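Local coordinates for nicotinate phosphoribosyltransferase (Saccharomyces cerevisiae, PDB 1VLP), which catalyses the ATP-dependent synthesis of nicotinate ribonucleotide from nicotinate and 5-phosphoribosyl 1-diphosphate, the first step in making NAD from nicotinic acid, at residues M26-M31 with A243-M248; H32-T37 with N270-K275; T37-V42 with G135-T140; A264-I269 with P296-A301. All coordinates share one frame; numbering follows the deposited sequence.

Helix 26-38 runs through three of the four contacts. Contact 1 uses its start, contact 2 its second half, and contact 3 the turn that ends it, sharing Thr37 with contact 2. Contact 1 lies deepest, about 8 Å from the centre of the chain, and holds Tyr27, a nicotinate-binding residue by similarity. The centres of contacts 2, 3 and 4 are about 10, 12 and 15 Å from that of contact 1. Contact 4 shares helix 260-272 with contact 2, their centres about 11 Å apart. Trp246 NE1 of contact 1 probably bonds Ala264 O of contact 4 (3.1 Å), and Asn38 ND2 probably bonds Thr271 OG1 (2.8 Å), joining contacts 3 and 2.

Contact 1: residues M26-M31 with A243-M248; sequences MYKITM and AHEWVM
Glu245, on helix 244-254, reaches across to Lys28 and Met31 of helix 26-38, the short segments of the two helices lying 11.2 Å apart at their closest. From CB, CG is set between the backbone N and the carbonyl carbon (chi1 71°), and the extended chain beyond it carries the carboxylate to the neighbouring helix. Glu245 CG lies 3.4 Å from Met31 CE. CD follows, 3.6 Å from Lys28 NZ. At the tip, OE2 takes a salt-bridge hydrogen bond from Lys28 NZ at 2.6 Å on its syn lone pair, the two side chains crossing at about a right angle, whereas OE1 is bonded to Tyr46 OH. Lys28 NZ also forms a salt bridge with Glu144 and a hydrogen bond to Ile141 O. Met31 SE (selenomethionine) packs 3.4 Å from Trp246 CB and lies 4.9 Å from the centroid of the five-membered indole ring, 62° off its normal, an oblique Met-aromatic contact. Met31 has two conformers, so all its contacts are doubtful. Tyr27 adds CD1 against Ala243 CB at 3.5 Å, its OH being bonded to Glu144. An alanine in place of Glu245 removes the carboxylate, and Lys28 would probably lose one of its two acidic mates and Tyr46 OH its acceptor. The buried amine, between two carboxylates, is probably stably ionised beside Tyr27, which by similarity binds nicotinate.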
loop_
_atom_site.group_PDB
_atom_site.type_symbol
_atom_site.label_atom_id
_atom_site.label_comp_id
_atom_site.label_asym_id
_atom_site.label_seq_id
_atom_site.Cartn_x
_atom_site.Cartn_y
_atom_site.Cartn_z
HETATM N N MSE A 26 3.636 4.286 4.881
HETATM C CA MSE A 26 4.451 5.465 4.557
HETATM C C MSE A 26 4.153 6.033 3.202
HETATM O O MSE A 26 4.170 7.274 3.054
HETATM C CB MSE A 26 5.939 5.184 4.634
HETATM C CG MSE A 26 6.805 6.333 4.067
HETATM SE SE MSE A 26 8.622 5.956 4.601
HETATM C CE MSE A 26 9.550 7.120 3.150
ATOM N N TYR A 27 3.827 5.177 2.219
ATOM C CA TYR A 27 3.526 5.704 0.874
ATOM C C TYR A 27 2.353 6.677 0.888
ATOM O O TYR A 27 2.311 7.594 0.056
ATOM C CB TYR A 27 3.331 4.614 -0.183
ATOM C CG TYR A 27 1.949 3.979 -0.213
ATOM C CD1 TYR A 27 0.905 4.563 -0.936
ATOM C CD2 TYR A 27 1.685 2.829 0.483
ATOM C CE1 TYR A 27 -0.369 3.978 -0.968
ATOM C CE2 TYR A 27 0.397 2.233 0.458
ATOM C CZ TYR A 27 -0.608 2.812 -0.261
ATOM O OH TYR A 27 -1.840 2.198 -0.261
ATOM N N LYS A 28 1.444 6.553 1.864
ATOM C CA LYS A 28 0.347 7.530 1.930
ATOM C C LYS A 28 0.803 8.944 2.266
ATOM O O LYS A 28 0.318 9.914 1.693
ATOM C CB LYS A 28 -0.793 7.044 2.852
ATOM C CG LYS A 28 -1.479 5.781 2.356
ATOM C CD LYS A 28 -2.768 5.984 1.510
ATOM C CE LYS A 28 -2.645 6.606 0.137
ATOM N NZ LYS A 28 -3.993 6.513 -0.544
ATOM N N ILE A 29 1.771 9.076 3.166
ATOM C CA ILE A 29 2.331 10.352 3.509
ATOM C C ILE A 29 3.169 10.952 2.410
ATOM O O ILE A 29 3.099 12.143 2.159
ATOM C CB ILE A 29 3.094 10.233 4.877
ATOM C CG1 ILE A 29 2.099 9.866 5.999
ATOM C CG2 ILE A 29 3.867 11.507 5.257
ATOM C CD1 ILE A 29 0.962 10.885 6.231
ATOM N N THR A 30 3.982 10.149 1.744
ATOM C CA THR A 30 4.769 10.694 0.606
ATOM C C THR A 30 3.832 11.105 -0.545
ATOM O O THR A 30 4.010 12.206 -1.096
ATOM C CB THR A 30 5.880 9.748 0.149
ATOM O OG1 THR A 30 5.347 8.456 -0.136
ATOM C CG2 THR A 30 6.939 9.633 1.236
HETATM N N MSE A 31 2.813 10.310 -0.871
HETATM C CA MSE A 31 1.803 10.754 -1.807
HETATM C C MSE A 31 1.107 12.029 -1.395
HETATM O O MSE A 31 0.912 12.913 -2.188
HETATM C CB MSE A 31 0.703 9.683 -1.935
HETATM C CG MSE A 31 1.015 8.502 -2.799
HETATM SE SE MSE A 31 1.073 9.119 -4.677
HETATM C CE MSE A 31 -0.639 9.664 -4.907
ATOM N N ALA A 243 3.047 4.929 -5.266
ATOM C CA ALA A 243 1.924 4.009 -5.445
ATOM C C ALA A 243 1.338 4.207 -6.851
ATOM O O ALA A 243 1.622 5.212 -7.485
ATOM C CB ALA A 243 0.825 4.276 -4.405
ATOM N N HIS A 244 0.526 3.270 -7.310
ATOM C CA HIS A 244 -0.126 3.397 -8.641
ATOM C C HIS A 244 -0.912 4.663 -8.772
ATOM O O HIS A 244 -0.952 5.228 -9.865
ATOM C CB HIS A 244 -1.037 2.218 -8.982
ATOM C CG HIS A 244 -0.335 0.902 -9.080
ATOM N ND1 HIS A 244 0.540 0.593 -10.098
ATOM C CD2 HIS A 244 -0.348 -0.170 -8.248
ATOM C CE1 HIS A 244 1.012 -0.632 -9.900
ATOM N NE2 HIS A 244 0.480 -1.117 -8.786
ATOM N N GLU A 245 -1.512 5.121 -7.666
ATOM C CA GLU A 245 -2.443 6.248 -7.739
ATOM C C GLU A 245 -1.756 7.529 -8.221
ATOM O O GLU A 245 -2.370 8.361 -8.885
ATOM C CB GLU A 245 -3.214 6.408 -6.425
ATOM C CG GLU A 245 -2.514 6.892 -5.282
ATOM C CD GLU A 245 -3.478 7.177 -4.062
ATOM O OE1 GLU A 245 -4.387 8.023 -4.238
ATOM O OE2 GLU A 245 -3.232 6.649 -2.983
ATOM N N TRP A 246 -0.434 7.621 -8.024
ATOM C CA TRP A 246 0.348 8.733 -8.540
ATOM C C TRP A 246 0.302 8.828 -10.028
ATOM O O TRP A 246 -0.190 9.827 -10.548
ATOM C CB TRP A 246 1.794 8.683 -8.013
ATOM C CG TRP A 246 2.598 9.854 -8.422
ATOM C CD1 TRP A 246 3.729 9.826 -9.189
ATOM C CD2 TRP A 246 2.385 11.234 -8.078
ATOM N NE1 TRP A 246 4.205 11.082 -9.353
ATOM C CE2 TRP A 246 3.420 11.972 -8.690
ATOM C CE3 TRP A 246 1.418 11.924 -7.315
ATOM C CZ2 TRP A 246 3.518 13.369 -8.579
ATOM C CZ3 TRP A 246 1.518 13.299 -7.205
ATOM C CH2 TRP A 246 2.547 14.003 -7.821
ATOM N N VAL A 247 0.808 7.840 -10.772
ATOM C CA VAL A 247 0.765 8.014 -12.246
ATOM C C VAL A 247 -0.662 7.981 -12.805
ATOM O O VAL A 247 -0.914 8.616 -13.804
ATOM C CB VAL A 247 1.725 7.082 -13.077
ATOM C CG1 VAL A 247 1.286 5.671 -13.059
ATOM C CG2 VAL A 247 1.849 7.614 -14.563
HETATM N N MSE A 248 -1.551 7.218 -12.177
HETATM C CA MSE A 248 -3.014 7.186 -12.560
HETATM C C MSE A 248 -3.574 8.580 -12.470
HETATM O O MSE A 248 -4.201 9.048 -13.420
HETATM C CB MSE A 248 -3.785 6.222 -11.674
HETATM C CG MSE A 248 -3.423 4.758 -11.804
HETATM SE SE MSE A 248 -4.351 3.696 -10.473
HETATM C CE MSE A 248 -6.188 3.953 -11.070
#

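Contact 2: residues H32-T37 with N270-K275; sequences HAAVFT and NTFGAK
Thr37 and Thr271 reach toward each other tip to tip, the methyl CG2 of Thr271 standing 4.0 Å from Thr37 OG1 and about as far from the Thr37 methyl. Neither hydroxyl is spent on the other. Thr37 OG1 lies beside its own backbone N (chi1 -64°) and from there turns back along its helix to donate to Ala33 O at 2.8 Å. That carbonyl also receives Thr37 N, the two donors coming from opposite faces of its plane. Thr271 OG1 bonds instead to Cys267 O and to Asn38 ND2, which leaves CG2 as the group presented to helix 26-38. CG2 fits between two surfaces: it sits 3.7 Å above the Phe272 ring, over its centre, and it touches Ala34 CA at 4.2 Å. The ring itself, from the last residue of helix 260-272, approaches helix 26-38 with its far end. Ala33 CB lies in the ring plane at the edge, 4.0 Å from CE1, and CZ comes equally near Ala34 N, while Ala34 CB rests 4.2 Å from CE2. Ala33 thus meets the ring edge and Ala34 lies against its CZ end, with Trp268 meeting the same ring edge to face. Here the end of a helix in the parallel alpha/beta barrel region packs on a helix of the N-terminal region, a contact between the two regions consistent with the type II phosphoribosyltransferase fold.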
loop_
_atom_site.group_PDB
_atom_site.type_symbol
_atom_site.label_atom_id
_atom_site.label_comp_id
_atom_site.label_asym_id
_atom_site.label_seq_id
_atom_site.Cartn_x
_atom_site.Cartn_y
_atom_site.Cartn_z
ATOM N N HIS A 32 0.763 12.108 -0.114
ATOM C CA HIS A 32 0.114 13.306 0.423
ATOM C C HIS A 32 0.992 14.552 0.155
ATOM O O HIS A 32 0.539 15.596 -0.281
ATOM C CB HIS A 32 -0.133 13.123 1.930
ATOM C CG HIS A 32 -1.012 14.182 2.520
ATOM N ND1 HIS A 32 -0.973 14.512 3.869
ATOM C CD2 HIS A 32 -1.960 14.984 1.960
ATOM C CE1 HIS A 32 -1.880 15.456 4.103
ATOM N NE2 HIS A 32 -2.462 15.786 2.958
ATOM N N ALA A 33 2.281 14.424 0.471
ATOM C CA ALA A 33 3.259 15.500 0.195
ATOM C C ALA A 33 3.341 15.799 -1.283
ATOM O O ALA A 33 3.338 16.960 -1.676
ATOM C CB ALA A 33 4.603 15.146 0.730
ATOM N N ALA A 34 3.345 14.751 -2.106
ATOM C CA ALA A 34 3.453 14.962 -3.565
ATOM C C ALA A 34 2.198 15.671 -4.118
ATOM O O ALA A 34 2.285 16.571 -4.955
ATOM C CB ALA A 34 3.699 13.614 -4.284
ATOM N N VAL A 35 1.014 15.271 -3.625
ATOM C CA VAL A 35 -0.249 15.795 -4.109
ATOM C C VAL A 35 -0.427 17.219 -3.637
ATOM O O VAL A 35 -0.873 18.080 -4.404
ATOM C CB VAL A 35 -1.380 14.896 -3.634
ATOM C CG1 VAL A 35 -2.697 15.522 -3.800
ATOM C CG2 VAL A 35 -1.288 13.541 -4.391
ATOM N N PHE A 36 -0.095 17.445 -2.371
ATOM C CA PHE A 36 -0.142 18.785 -1.786
ATOM C C PHE A 36 0.755 19.746 -2.572
ATOM O O PHE A 36 0.347 20.871 -2.830
ATOM C CB PHE A 36 0.282 18.759 -0.298
ATOM C CG PHE A 36 0.559 20.140 0.271
ATOM C CD1 PHE A 36 -0.475 21.002 0.539
ATOM C CD2 PHE A 36 1.883 20.580 0.457
ATOM C CE1 PHE A 36 -0.224 22.283 1.059
ATOM C CE2 PHE A 36 2.134 21.872 0.969
ATOM C CZ PHE A 36 1.081 22.697 1.256
ATOM N N THR A 37 1.956 19.293 -2.910
ATOM C CA THR A 37 2.976 20.104 -3.552
ATOM C C THR A 37 2.571 20.491 -4.999
ATOM O O THR A 37 2.716 21.650 -5.416
ATOM C CB THR A 37 4.378 19.421 -3.464
ATOM O OG1 THR A 37 4.805 19.302 -2.064
ATOM C CG2 THR A 37 5.446 20.215 -4.207
ATOM N N ASN A 270 11.211 16.190 -8.892
ATOM C CA ASN A 270 11.208 17.612 -8.607
ATOM C C ASN A 270 10.679 17.885 -7.190
ATOM O O ASN A 270 11.144 18.826 -6.543
ATOM C CB ASN A 270 10.474 18.391 -9.718
ATOM C CG ASN A 270 11.205 18.335 -11.087
ATOM O OD1 ASN A 270 12.419 18.103 -11.182
ATOM N ND2 ASN A 270 10.446 18.543 -12.151
ATOM N N THR A 271 9.808 17.026 -6.657
ATOM C CA THR A 271 9.305 17.172 -5.292
ATOM C C THR A 271 10.253 16.723 -4.162
ATOM O O THR A 271 10.430 17.422 -3.164
ATOM C CB THR A 271 7.962 16.434 -5.130
ATOM O OG1 THR A 271 7.073 16.925 -6.139
ATOM C CG2 THR A 271 7.348 16.646 -3.731
ATOM N N PHE A 272 10.862 15.562 -4.312
ATOM C CA PHE A 272 11.639 14.980 -3.233
ATOM C C PHE A 272 13.143 15.001 -3.452
ATOM O O PHE A 272 13.904 14.729 -2.519
ATOM C CB PHE A 272 11.195 13.550 -3.037
ATOM C CG PHE A 272 9.745 13.437 -2.612
ATOM C CD1 PHE A 272 9.273 14.145 -1.500
ATOM C CD2 PHE A 272 8.846 12.646 -3.332
ATOM C CE1 PHE A 272 7.924 14.028 -1.099
ATOM C CE2 PHE A 272 7.508 12.541 -2.952
ATOM C CZ PHE A 272 7.049 13.225 -1.820
ATOM N N GLY A 273 13.562 15.259 -4.674
ATOM C CA GLY A 273 14.964 15.210 -5.024
ATOM C C GLY A 273 15.288 13.884 -5.675
ATOM O O GLY A 273 14.760 12.829 -5.276
ATOM N N ALA A 274 16.158 13.941 -6.687
ATOM C CA ALA A 274 16.537 12.750 -7.460
ATOM C C ALA A 274 17.053 11.658 -6.558
ATOM O O ALA A 274 16.693 10.490 -6.713
ATOM C CB ALA A 274 17.578 13.085 -8.488
ATOM N N LYS A 275 17.880 12.005 -5.583
ATOM C CA LYS A 275 18.416 10.948 -4.740
ATOM C C LYS A 275 17.370 10.212 -3.906
ATOM O O LYS A 275 17.620 9.065 -3.483
ATOM C CB LYS A 275 19.586 11.438 -3.905
ATOM C CG LYS A 275 19.298 12.217 -2.685
ATOM C CD LYS A 275 20.639 12.569 -2.001
ATOM C CE LYS A 275 20.461 13.296 -0.683
ATOM N NZ LYS A 275 19.892 14.670 -0.855
#

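Contact 3: residues T37-V42 with G135-T140; sequences TNFPDV and GSWKDT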
loop_
_atom_site.group_PDB
_atom_site.type_symbol
_atom_site.label_atom_id
_atom_site.label_comp_id
_atom_site.label_asym_id
_atom_site.label_seq_id
_atom_site.Cartn_x
_atom_site.Cartn_y
_atom_site.Cartn_z
ATOM N N THR A 37 1.956 19.293 -2.910
ATOM C CA THR A 37 2.976 20.104 -3.552
ATOM C C THR A 37 2.571 20.491 -4.999
ATOM O O THR A 37 2.716 21.650 -5.416
ATOM C CB THR A 37 4.378 19.421 -3.464
ATOM O OG1 THR A 37 4.805 19.302 -2.064
ATOM C CG2 THR A 37 5.446 20.215 -4.207
ATOM N N ASN A 38 2.053 19.518 -5.754
ATOM C CA ASN A 38 1.889 19.600 -7.188
ATOM C C ASN A 38 0.456 19.785 -7.654
ATOM O O ASN A 38 0.191 20.498 -8.618
ATOM C CB ASN A 38 2.472 18.328 -7.817
ATOM C CG ASN A 38 3.960 18.227 -7.627
ATOM O OD1 ASN A 38 4.719 18.957 -8.283
ATOM N ND2 ASN A 38 4.409 17.331 -6.759
ATOM N N PHE A 39 -0.483 19.161 -6.947
ATOM C CA PHE A 39 -1.883 19.135 -7.362
ATOM C C PHE A 39 -2.886 19.439 -6.222
ATOM O O PHE A 39 -3.857 18.732 -6.042
ATOM C CB PHE A 39 -2.184 17.767 -7.992
ATOM C CG PHE A 39 -1.245 17.402 -9.120
ATOM C CD1 PHE A 39 -1.242 18.119 -10.312
ATOM C CD2 PHE A 39 -0.357 16.346 -9.003
ATOM C CE1 PHE A 39 -0.401 17.791 -11.342
ATOM C CE2 PHE A 39 0.485 16.020 -10.033
ATOM C CZ PHE A 39 0.466 16.738 -11.203
ATOM N N PRO A 40 -2.675 20.541 -5.500
ATOM C CA PRO A 40 -3.507 20.896 -4.321
ATOM C C PRO A 40 -5.004 21.191 -4.613
ATOM O O PRO A 40 -5.824 21.285 -3.678
ATOM C CB PRO A 40 -2.837 22.188 -3.826
ATOM C CG PRO A 40 -2.200 22.767 -5.022
ATOM C CD PRO A 40 -1.679 21.590 -5.792
ATOM N N ASP A 41 -5.321 21.366 -5.879
ATOM C CA ASP A 41 -6.638 21.805 -6.401
ATOM C C ASP A 41 -7.474 20.652 -7.025
ATOM O O ASP A 41 -8.702 20.711 -7.132
ATOM C CB ASP A 41 -6.368 22.788 -7.528
ATOM C CG ASP A 41 -5.328 22.238 -8.591
ATOM O OD1 ASP A 41 -4.176 21.834 -8.156
ATOM O OD2 ASP A 41 -5.674 22.235 -9.845
ATOM N N VAL A 42 -6.764 19.662 -7.522
ATOM C CA VAL A 42 -7.353 18.535 -8.239
ATOM C C VAL A 42 -8.294 17.802 -7.315
ATOM O O VAL A 42 -8.015 17.637 -6.136
ATOM C CB VAL A 42 -6.208 17.582 -8.734
ATOM C CG1 VAL A 42 -6.716 16.237 -9.178
ATOM C CG2 VAL A 42 -5.375 18.268 -9.797
ATOM N N GLY A 135 -13.361 14.508 -2.912
ATOM C CA GLY A 135 -12.924 15.879 -2.553
ATOM C C GLY A 135 -11.600 16.206 -3.174
ATOM O O GLY A 135 -11.151 15.488 -4.090
ATOM N N SER A 136 -10.934 17.260 -2.689
ATOM C CA SER A 136 -9.599 17.574 -3.167
ATOM C C SER A 136 -8.683 16.395 -2.875
ATOM O O SER A 136 -8.781 15.730 -1.872
ATOM C CB SER A 136 -9.078 18.875 -2.508
ATOM O OG SER A 136 -7.950 19.415 -3.166
ATOM N N TRP A 137 -7.749 16.159 -3.778
ATOM C CA TRP A 137 -6.834 15.039 -3.644
ATOM C C TRP A 137 -6.048 15.115 -2.318
ATOM O O TRP A 137 -5.948 14.111 -1.653
ATOM C CB TRP A 137 -5.948 14.959 -4.882
ATOM C CG TRP A 137 -5.291 13.613 -5.150
ATOM C CD1 TRP A 137 -5.489 12.440 -4.489
ATOM C CD2 TRP A 137 -4.400 13.311 -6.224
ATOM N NE1 TRP A 137 -4.777 11.450 -5.046
ATOM C CE2 TRP A 137 -4.096 11.934 -6.129
ATOM C CE3 TRP A 137 -3.809 14.069 -7.258
ATOM C CZ2 TRP A 137 -3.192 11.308 -7.009
ATOM C CZ3 TRP A 137 -2.930 13.435 -8.124
ATOM C CH2 TRP A 137 -2.642 12.068 -8.003
ATOM N N LYS A 138 -5.586 16.296 -1.908
ATOM C CA LYS A 138 -4.882 16.469 -0.622
ATOM C C LYS A 138 -5.758 16.213 0.616
ATOM O O LYS A 138 -5.226 15.929 1.680
ATOM C CB LYS A 138 -4.258 17.856 -0.490
ATOM C CG LYS A 138 -5.191 18.976 -0.266
ATOM C CD LYS A 138 -4.429 20.304 -0.389
ATOM C CE LYS A 138 -5.319 21.482 -0.119
ATOM N NZ LYS A 138 -6.344 21.725 -1.166
ATOM N N ASP A 139 -7.069 16.332 0.461
ATOM C CA ASP A 139 -8.048 16.073 1.531
ATOM C C ASP A 139 -8.476 14.617 1.605
ATOM O O ASP A 139 -9.124 14.210 2.600
ATOM C CB ASP A 139 -9.336 16.898 1.333
ATOM C CG ASP A 139 -9.156 18.363 1.647
ATOM O OD1 ASP A 139 -8.134 18.741 2.225
ATOM O OD2 ASP A 139 -10.052 19.145 1.286
ATOM N N THR A 140 -8.216 13.836 0.551
ATOM C CA THR A 140 -8.769 12.486 0.442
ATOM C C THR A 140 -7.741 11.352 0.477
ATOM O O THR A 140 -8.077 10.173 0.846
ATOM C CB THR A 140 -9.654 12.358 -0.827
ATOM O OG1 THR A 140 -8.887 12.628 -1.968
ATOM C CG2 THR A 140 -10.818 13.339 -0.738
HETATM O O HOH W 1 -5.543 18.319 -3.889
HETATM O O HOH W 2 -9.953 21.242 -4.809
#
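The turn that leads from helix 26-38 into strand 43-50 meets the corner that follows strand 126-134, where these two antiparallel neighbours of one sheet come to their shared end. Val42 O takes the amide of Trp137 at 2.8 Å, with an N-H...O angle of 162°, and the same oxygen has a CA-H...O contact from Ser136 CA. Pro40 O is gripped by Lys138 NZ, which comes in the carbonyl plane at 2.6 Å. The lysine gets there because its chain runs straight through chi2 and chi3 and bends at its last torsion (chi4 -69°), bringing the amine back to the turn while CD passes over the proline, 4.2 Å from Pro40 CB. Water 1 bridges the backbones between these two bonds, donating to Phe39 O at 2.8 Å and accepting from Lys138 N at the same distance. Ser136 OG also lies close to Pro40 O and to both waters, but the side chain has two deposited conformers, so its part is doubtful. The apolar side is carried by Trp137, whose six-membered ring lies alongside Phe39 and Val42, all three side chains pointing the same way. CZ3 is 4.0 Å from Phe39 CD2, and CE3 is 4.1 Å from Val42 CG1. Ile253 of helix 244-254 touches both of those partners, and Gly135 is backbone-bonded to Val44. Beside this apolar group, a backbone bond, a lysine-to-carbonyl bond and a bridging water join the connection before strand 43-50 to the corner after strand 126-134, at one end of the N-terminal region's antiparallel sheet.

Contact 4: residues A264-I269 with P296-A301; sequences AMDCWI and PPYSDA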
loop_
_atom_site.group_PDB
_atom_site.type_symbol
_atom_site.label_atom_id
_atom_site.label_comp_id
_atom_site.label_asym_id
_atom_site.label_seq_id
_atom_site.Cartn_x
_atom_site.Cartn_y
_atom_site.Cartn_z
ATOM N N ALA A 264 5.014 11.825 -14.451
ATOM C CA ALA A 264 4.934 11.398 -13.078
ATOM C C ALA A 264 6.325 11.310 -12.447
ATOM O O ALA A 264 6.465 11.710 -11.305
ATOM C CB ALA A 264 4.212 10.049 -12.917
HETATM N N MSE A 265 7.320 10.757 -13.143
HETATM C CA MSE A 265 8.670 10.692 -12.563
HETATM C C MSE A 265 9.228 12.098 -12.353
HETATM O O MSE A 265 9.800 12.412 -11.301
HETATM C CB MSE A 265 9.640 9.922 -13.447
HETATM C CG MSE A 265 9.283 8.489 -13.624
HETATM SE SE MSE A 265 10.759 7.589 -14.602
HETATM C CE MSE A 265 10.674 8.337 -16.284
ATOM N N ASP A 266 9.068 12.952 -13.358
ATOM C CA ASP A 266 9.550 14.309 -13.223
ATOM C C ASP A 266 8.987 14.960 -12.000
ATOM O O ASP A 266 9.718 15.626 -11.236
ATOM C CB ASP A 266 9.159 15.132 -14.433
ATOM C CG ASP A 266 10.077 14.926 -15.596
ATOM O OD1 ASP A 266 11.262 14.674 -15.384
ATOM O OD2 ASP A 266 9.617 15.090 -16.732
ATOM N N CYS A 267 7.684 14.860 -11.825
ATOM C CA CYS A 267 7.076 15.508 -10.736
ATOM C C CYS A 267 7.563 14.944 -9.411
ATOM O O CYS A 267 7.791 15.671 -8.449
ATOM C CB CYS A 267 5.565 15.338 -10.779
ATOM S SG CYS A 267 4.717 16.457 -11.823
ATOM N N TRP A 268 7.708 13.621 -9.358
ATOM C CA TRP A 268 8.143 12.966 -8.128
ATOM C C TRP A 268 9.543 13.474 -7.793
ATOM O O TRP A 268 9.817 13.868 -6.674
ATOM C CB TRP A 268 8.111 11.435 -8.300
ATOM C CG TRP A 268 8.241 10.639 -7.022
ATOM C CD1 TRP A 268 9.335 9.993 -6.563
ATOM C CD2 TRP A 268 7.192 10.364 -6.070
ATOM N NE1 TRP A 268 9.051 9.316 -5.404
ATOM C CE2 TRP A 268 7.752 9.550 -5.060
ATOM C CE3 TRP A 268 5.849 10.744 -5.968
ATOM C CZ2 TRP A 268 7.008 9.080 -3.981
ATOM C CZ3 TRP A 268 5.108 10.284 -4.872
ATOM C CH2 TRP A 268 5.697 9.468 -3.903
ATOM N N ILE A 269 10.414 13.499 -8.790
ATOM C CA ILE A 269 11.821 13.858 -8.590
ATOM C C ILE A 269 11.960 15.336 -8.206
ATOM O O ILE A 269 12.746 15.683 -7.325
ATOM C CB ILE A 269 12.651 13.542 -9.854
ATOM C CG1 ILE A 269 12.897 12.048 -9.951
ATOM C CG2 ILE A 269 14.030 14.217 -9.816
ATOM C CD1 ILE A 269 13.344 11.579 -11.316
ATOM N N PRO A 296 18.792 7.510 -18.441
ATOM C CA PRO A 296 19.350 8.587 -17.629
ATOM C C PRO A 296 18.641 9.910 -17.945
ATOM O O PRO A 296 18.261 10.144 -19.091
ATOM C CB PRO A 296 20.838 8.567 -18.003
ATOM C CG PRO A 296 21.102 7.170 -18.430
ATOM C CD PRO A 296 19.853 6.817 -19.191
ATOM N N PRO A 297 18.385 10.738 -16.928
ATOM C CA PRO A 297 18.780 10.631 -15.506
ATOM C C PRO A 297 17.869 9.735 -14.626
ATOM O O PRO A 297 18.270 9.314 -13.538
ATOM C CB PRO A 297 18.689 12.095 -15.035
ATOM C CG PRO A 297 17.536 12.659 -15.835
ATOM C CD PRO A 297 17.554 11.947 -17.185
ATOM N N TYR A 298 16.659 9.469 -15.104
ATOM C CA TYR A 298 15.623 8.693 -14.356
ATOM C C TYR A 298 16.145 7.364 -13.832
ATOM O O TYR A 298 16.000 7.052 -12.636
ATOM C CB TYR A 298 14.435 8.460 -15.274
ATOM C CG TYR A 298 13.899 9.747 -15.771
ATOM C CD1 TYR A 298 13.201 10.605 -14.917
ATOM C CD2 TYR A 298 14.123 10.165 -17.075
ATOM C CE1 TYR A 298 12.708 11.835 -15.399
ATOM C CE2 TYR A 298 13.653 11.363 -17.524
ATOM C CZ TYR A 298 12.943 12.187 -16.695
ATOM O OH TYR A 298 12.512 13.395 -17.211
ATOM N N SER A 299 16.767 6.590 -14.733
ATOM C CA SER A 299 17.250 5.251 -14.397
ATOM C C SER A 299 18.425 5.274 -13.437
ATOM O O SER A 299 18.726 4.282 -12.813
ATOM C CB SER A 299 17.627 4.439 -15.659
ATOM O OG SER A 299 18.432 5.172 -16.536
ATOM N N ASP A 300 19.132 6.405 -13.367
ATOM C CA ASP A 300 20.161 6.609 -12.354
ATOM C C ASP A 300 19.615 7.050 -10.976
ATOM O O ASP A 300 20.128 6.589 -9.943
ATOM C CB ASP A 300 21.202 7.574 -12.900
ATOM C CG ASP A 300 21.920 7.003 -14.099
ATOM O OD1 ASP A 300 22.183 5.763 -14.111
ATOM O OD2 ASP A 300 22.184 7.791 -15.021
ATOM N N ALA A 301 18.548 7.859 -10.974
ATOM C CA ALA A 301 17.965 8.388 -9.742
ATOM C C ALA A 301 17.234 7.330 -8.900
ATOM O O ALA A 301 17.492 7.149 -7.687
ATOM C CB ALA A 301 17.000 9.546 -10.075
#
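With CG of Tyr298 anti to its carbonyl carbon (chi1 -57°), the phenol is sent across to helix 260-272, where Met265, Asp266 and Ile269 receive it. Met265, present as selenomethionine, is extended as far as SE and then bends (chi3 -68°), which folds its methyl over the ring. CE sits above one face at 3.5 Å from the plane, offset toward the rim, and makes a CH-pi contact with Tyr298 CG as its nearest atom at 3.6 Å. SE follows at a slant, a Met-aromatic contact 4.6 Å from the ring centroid. Ile269 crosses the phenol at about a right angle and sets CD1 against Tyr298 CD1 at 3.7 Å, the same methyl also touching Ala301 CB more loosely. Strands 279-281 and 304-307 are parallel neighbours, and the chain between them passes through helices 287-291 and 298-301 in a beta-alpha-beta crossover, so the contact packs that crossover on the helix preceding its first strand in the barrel-like region. At the phenol tip Tyr298 OH donates to Asp266 OD1 at 2.6 Å, meeting it on the syn side but 26° out of the carboxylate plane. A phenylalanine here lacks the hydroxyl that joins Asp266 OD1 and Lys262 NZ, and would probably leave the carboxylate freer to turn. Lys262 NZ, hydrogen-bonded to Tyr298 OH, also makes a long, weak ion pair with Asp266 OD2.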